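Chromosome partition protein Smc (Pyrococcus yayanosii, PDB 5XEI) is probably required for chromosome condensation and partitioning, as an SMC protein whose ABC-type ATPase head, joined to a long coiled coil, binds and hydrolyses ATP. Local coordinates at residues I169-L183 and K347-K361. Numbering follows the deposited sequence.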
# COMPACT_ATOMS: atom_id res chain seq x y z
N ILE A 169 9.77 9.21 -0.48
CA ILE A 169 8.59 8.99 0.35
C ILE A 169 7.93 7.63 0.14
O ILE A 169 6.99 7.30 0.87
CB ILE A 169 7.55 10.09 0.10
CG1 ILE A 169 7.19 10.14 -1.39
CG2 ILE A 169 8.04 11.43 0.64
CD1 ILE A 169 6.05 11.07 -1.74
N ALA A 170 8.38 6.83 -0.82
CA ALA A 170 7.73 5.55 -1.06
C ALA A 170 7.74 4.68 0.19
O ALA A 170 6.77 3.97 0.47
CB ALA A 170 8.39 4.81 -2.21
N GLU A 171 8.83 4.72 0.96
CA GLU A 171 8.91 3.85 2.12
C GLU A 171 7.78 4.15 3.11
O GLU A 171 7.17 3.23 3.67
CB GLU A 171 10.28 3.99 2.76
CG GLU A 171 11.35 4.05 1.69
CD GLU A 171 12.72 4.36 2.24
OE1 GLU A 171 12.92 5.51 2.68
OE2 GLU A 171 13.58 3.46 2.21
N TYR A 172 7.48 5.44 3.30
CA TYR A 172 6.34 5.82 4.14
C TYR A 172 5.03 5.39 3.50
O TYR A 172 4.08 5.02 4.21
CB TYR A 172 6.36 7.33 4.38
CG TYR A 172 7.55 7.78 5.17
CD1 TYR A 172 8.75 8.08 4.53
CD2 TYR A 172 7.49 7.89 6.55
CE1 TYR A 172 9.87 8.49 5.26
CE2 TYR A 172 8.60 8.30 7.29
CZ TYR A 172 9.78 8.60 6.63
OH TYR A 172 10.89 9.00 7.33
N ASP A 173 4.94 5.42 2.17
CA ASP A 173 3.69 5.00 1.54
C ASP A 173 3.45 3.50 1.68
O ASP A 173 2.30 3.07 1.81
CB ASP A 173 3.66 5.44 0.09
CG ASP A 173 3.32 6.93 -0.06
OD1 ASP A 173 2.14 7.30 0.13
OD2 ASP A 173 4.24 7.72 -0.35
N ALA A 174 4.52 2.70 1.70
CA ALA A 174 4.37 1.27 1.99
C ALA A 174 3.85 1.04 3.41
O ALA A 174 2.94 0.23 3.62
CB ALA A 174 5.69 0.55 1.78
N LYS A 175 4.42 1.73 4.40
CA LYS A 175 3.90 1.59 5.76
C LYS A 175 2.45 2.04 5.83
O LYS A 175 1.57 1.29 6.25
CB LYS A 175 4.76 2.38 6.76
CG LYS A 175 6.09 1.72 7.05
CD LYS A 175 6.73 2.35 8.28
CE LYS A 175 7.94 1.53 8.71
NZ LYS A 175 8.56 2.06 9.95
N LYS A 176 2.17 3.27 5.39
CA LYS A 176 0.80 3.75 5.36
C LYS A 176 -0.16 2.71 4.77
O LYS A 176 -1.26 2.52 5.30
CB LYS A 176 0.69 5.06 4.58
CG LYS A 176 -0.76 5.52 4.41
CD LYS A 176 -0.89 6.79 3.58
CE LYS A 176 -2.32 7.28 3.56
NZ LYS A 176 -2.44 8.55 2.80
N GLU A 177 0.23 2.02 3.70
CA GLU A 177 -0.74 1.14 3.05
C GLU A 177 -1.08 -0.05 3.93
O GLU A 177 -2.25 -0.44 4.01
CB GLU A 177 -0.26 0.69 1.66
CG GLU A 177 0.91 -0.32 1.59
CD GLU A 177 0.55 -1.81 1.83
OE1 GLU A 177 -0.60 -2.14 2.20
OE2 GLU A 177 1.45 -2.67 1.66
N LYS A 178 -0.09 -0.65 4.60
CA LYS A 178 -0.43 -1.74 5.52
C LYS A 178 -1.20 -1.21 6.73
O LYS A 178 -2.04 -1.92 7.28
CB LYS A 178 0.82 -2.51 5.97
CG LYS A 178 0.52 -3.56 7.07
CD LYS A 178 1.64 -4.61 7.28
CE LYS A 178 1.19 -6.03 6.86
NZ LYS A 178 2.16 -7.12 7.21
N ALA A 179 -0.95 0.03 7.13
CA ALA A 179 -1.77 0.62 8.18
C ALA A 179 -3.21 0.74 7.74
O ALA A 179 -4.14 0.50 8.52
CB ALA A 179 -1.21 1.98 8.59
N LEU A 180 -3.43 1.14 6.48
CA LEU A 180 -4.80 1.26 6.00
C LEU A 180 -5.43 -0.11 5.78
O LEU A 180 -6.65 -0.26 5.89
CB LEU A 180 -4.84 2.09 4.72
CG LEU A 180 -4.79 3.61 4.81
CD1 LEU A 180 -4.60 4.20 3.44
CD2 LEU A 180 -6.03 4.18 5.40
N GLU A 181 -4.62 -1.12 5.47
CA GLU A 181 -5.17 -2.47 5.44
C GLU A 181 -5.71 -2.84 6.81
O GLU A 181 -6.89 -3.18 6.96
CB GLU A 181 -4.09 -3.46 4.95
CG GLU A 181 -4.14 -4.85 5.57
CD GLU A 181 -5.30 -5.72 5.06
OE1 GLU A 181 -5.89 -5.39 4.00
OE2 GLU A 181 -5.61 -6.75 5.73
N GLU A 182 -4.89 -2.70 7.85
CA GLU A 182 -5.33 -3.06 9.19
C GLU A 182 -6.50 -2.21 9.65
O GLU A 182 -7.39 -2.71 10.33
CB GLU A 182 -4.16 -2.97 10.15
CG GLU A 182 -3.08 -3.97 9.77
CD GLU A 182 -1.75 -3.70 10.42
OE1 GLU A 182 -0.81 -4.50 10.19
OE2 GLU A 182 -1.64 -2.70 11.15
N LEU A 183 -6.53 -0.93 9.28
CA LEU A 183 -7.68 -0.12 9.66
C LEU A 183 -8.96 -0.67 9.03
O LEU A 183 -10.00 -0.74 9.69
CB LEU A 183 -7.49 1.34 9.26
CG LEU A 183 -8.74 2.22 9.39
CD1 LEU A 183 -9.27 2.15 10.80
CD2 LEU A 183 -8.53 3.68 8.95
N LYS A 347 -8.92 0.74 16.70
CA LYS A 347 -9.14 1.53 15.49
C LYS A 347 -8.56 2.92 15.65
O LYS A 347 -7.77 3.38 14.82
CB LYS A 347 -10.63 1.58 15.17
CG LYS A 347 -11.11 2.73 14.29
CD LYS A 347 -12.52 2.44 13.75
CE LYS A 347 -13.19 3.65 13.13
NZ LYS A 347 -13.31 4.80 14.09
N GLU A 348 -8.92 3.60 16.74
CA GLU A 348 -8.40 4.93 17.00
C GLU A 348 -6.88 4.93 16.98
O GLU A 348 -6.26 5.84 16.41
CB GLU A 348 -8.92 5.46 18.34
CG GLU A 348 -8.23 6.75 18.87
CD GLU A 348 -8.31 7.97 17.92
OE1 GLU A 348 -7.54 8.94 18.13
OE2 GLU A 348 -9.13 7.98 16.95
N SER A 349 -6.26 3.91 17.56
CA SER A 349 -4.81 3.85 17.58
C SER A 349 -4.23 3.79 16.17
O SER A 349 -3.29 4.51 15.84
CB SER A 349 -4.35 2.64 18.37
OG SER A 349 -3.15 2.13 17.80
N ILE A 350 -4.77 2.89 15.34
CA ILE A 350 -4.30 2.82 13.96
C ILE A 350 -4.41 4.19 13.31
O ILE A 350 -3.51 4.63 12.58
CB ILE A 350 -5.11 1.77 13.18
CG1 ILE A 350 -4.90 0.39 13.81
CG2 ILE A 350 -4.71 1.79 11.71
CD1 ILE A 350 -5.50 -0.73 13.02
N ILE A 351 -5.51 4.90 13.59
CA ILE A 351 -5.73 6.20 12.96
C ILE A 351 -4.62 7.17 13.34
O ILE A 351 -4.07 7.87 12.49
CB ILE A 351 -7.12 6.74 13.34
CG1 ILE A 351 -8.19 5.98 12.55
CG2 ILE A 351 -7.19 8.22 13.06
CD1 ILE A 351 -9.62 6.37 12.90
N GLU A 352 -4.27 7.21 14.62
CA GLU A 352 -3.19 8.09 15.04
C GLU A 352 -1.90 7.76 14.31
O GLU A 352 -1.20 8.66 13.84
CB GLU A 352 -3.01 7.98 16.55
CG GLU A 352 -4.22 8.51 17.33
CD GLU A 352 -4.05 8.48 18.84
OE1 GLU A 352 -3.46 7.51 19.38
OE2 GLU A 352 -4.52 9.44 19.49
N PHE A 353 -1.60 6.47 14.16
CA PHE A 353 -0.40 6.04 13.45
C PHE A 353 -0.43 6.49 11.99
O PHE A 353 0.57 7.01 11.47
CB PHE A 353 -0.30 4.52 13.57
CG PHE A 353 0.91 3.92 12.90
CD1 PHE A 353 2.13 3.87 13.56
CD2 PHE A 353 0.81 3.36 11.63
CE1 PHE A 353 3.24 3.30 12.94
CE2 PHE A 353 1.92 2.80 11.01
CZ PHE A 353 3.13 2.77 11.67
N ILE A 354 -1.56 6.29 11.31
CA ILE A 354 -1.67 6.72 9.92
C ILE A 354 -1.46 8.22 9.80
O ILE A 354 -0.93 8.71 8.80
CB ILE A 354 -3.03 6.30 9.34
CG1 ILE A 354 -3.24 4.80 9.47
CG2 ILE A 354 -3.11 6.66 7.88
CD1 ILE A 354 -4.36 4.28 8.60
N ASN A 355 -1.86 8.98 10.81
CA ASN A 355 -1.58 10.40 10.78
C ASN A 355 -0.11 10.70 11.04
O ASN A 355 0.42 11.66 10.49
CB ASN A 355 -2.46 11.13 11.78
CG ASN A 355 -3.90 11.08 11.38
OD1 ASN A 355 -4.77 10.76 12.18
ND2 ASN A 355 -4.16 11.37 10.12
N GLU A 356 0.56 9.89 11.85
CA GLU A 356 1.99 10.06 12.02
C GLU A 356 2.72 9.84 10.70
O GLU A 356 3.66 10.57 10.37
CB GLU A 356 2.51 9.11 13.08
CG GLU A 356 2.39 9.70 14.46
CD GLU A 356 3.09 11.05 14.56
OE1 GLU A 356 2.46 12.00 15.08
OE2 GLU A 356 4.26 11.15 14.11
N ILE A 357 2.29 8.84 9.93
CA ILE A 357 2.97 8.53 8.68
C ILE A 357 2.86 9.70 7.71
O ILE A 357 3.87 10.17 7.16
CB ILE A 357 2.41 7.24 8.07
CG1 ILE A 357 2.90 6.03 8.87
CG2 ILE A 357 2.88 7.09 6.65
CD1 ILE A 357 4.35 5.67 8.59
N GLU A 358 1.64 10.20 7.48
CA GLU A 358 1.46 11.26 6.50
C GLU A 358 2.33 12.46 6.84
O GLU A 358 2.96 13.05 5.96
CB GLU A 358 0.01 11.69 6.40
CG GLU A 358 -0.93 10.58 6.05
CD GLU A 358 -2.39 10.93 6.39
OE1 GLU A 358 -2.60 11.80 7.27
OE2 GLU A 358 -3.31 10.30 5.79
N LYS A 359 2.39 12.82 8.12
CA LYS A 359 3.17 13.98 8.51
C LYS A 359 4.67 13.71 8.42
O LYS A 359 5.42 14.59 7.99
CB LYS A 359 2.75 14.42 9.91
CG LYS A 359 1.24 14.58 10.04
CD LYS A 359 0.66 15.54 8.97
CE LYS A 359 -0.78 15.98 9.29
NZ LYS A 359 -1.61 14.83 9.84
N GLU A 360 5.13 12.52 8.76
CA GLU A 360 6.51 12.17 8.45
C GLU A 360 6.78 12.28 6.95
O GLU A 360 7.72 12.96 6.52
CB GLU A 360 6.82 10.76 8.94
CG GLU A 360 6.84 10.62 10.42
CD GLU A 360 7.05 9.18 10.84
OE1 GLU A 360 8.17 8.65 10.70
OE2 GLU A 360 6.06 8.57 11.27
N LYS A 361 5.95 11.61 6.15
CA LYS A 361 6.06 11.67 4.69
C LYS A 361 6.19 13.11 4.21
O LYS A 361 7.12 13.45 3.46
CB LYS A 361 4.83 11.00 4.08
CG LYS A 361 4.68 11.11 2.58
CD LYS A 361 3.29 10.60 2.18
CE LYS A 361 3.11 10.47 0.66
NZ LYS A 361 1.75 9.98 0.28
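Lys361 NZ gives a 2.7 Å hydrogen bond to Asp173 OD1, on the syn side of the carboxylate, and so makes a salt bridge between helices 170-246 and 321-383. The lysine gets there fully extended: with CG anti to its backbone N (chi1 173°), the chain runs across the gap, crosses the Asp173 side chain at about a right angle, and brushes CD1 of Ile169 with its CE at 3.8 Å. Phe400 adds a cation-pi contact to the same lysine. Next along, Lys176 NZ pairs more loosely with Glu358 OE2 at 3.6 Å, while Asn355 ND2 donates to the other oxygen, Glu358 OE1, from above the carboxylate plane.

Tyr172 covers the Lys361 end: its ring has the backbone N of Lys361 over one face and Glu360 OE1 at its edge, with ring and carboxylate planes 83° apart. From Ile357 onward the filling is apolar. Ile357 splits its branches: CG2 presses on Lys176 CB at 3.6 Å, and CD1 reaches Lys175 CB. Ile354 is a knob among Lys176, Ala179, Leu180 and Leu183, its CG1 3.6 Å from Ala179 CB; that methyl also touches the edge of the Phe353 ring. Leu183 returns the favour, seated among Lys347, Ile350, Ile351 and Ile354, with its CB 3.7 Å from Ile350 CG2.

The axes of 170-183 and 347-361 run antiparallel (169°), 9.4 Å apart at closest approach. This is knobs-into-holes coiled-coil packing near the ATPase head, mainly aliphatic in the middle and at the Leu183 end, where the two salt bridges along one side probably help hold the helices in register.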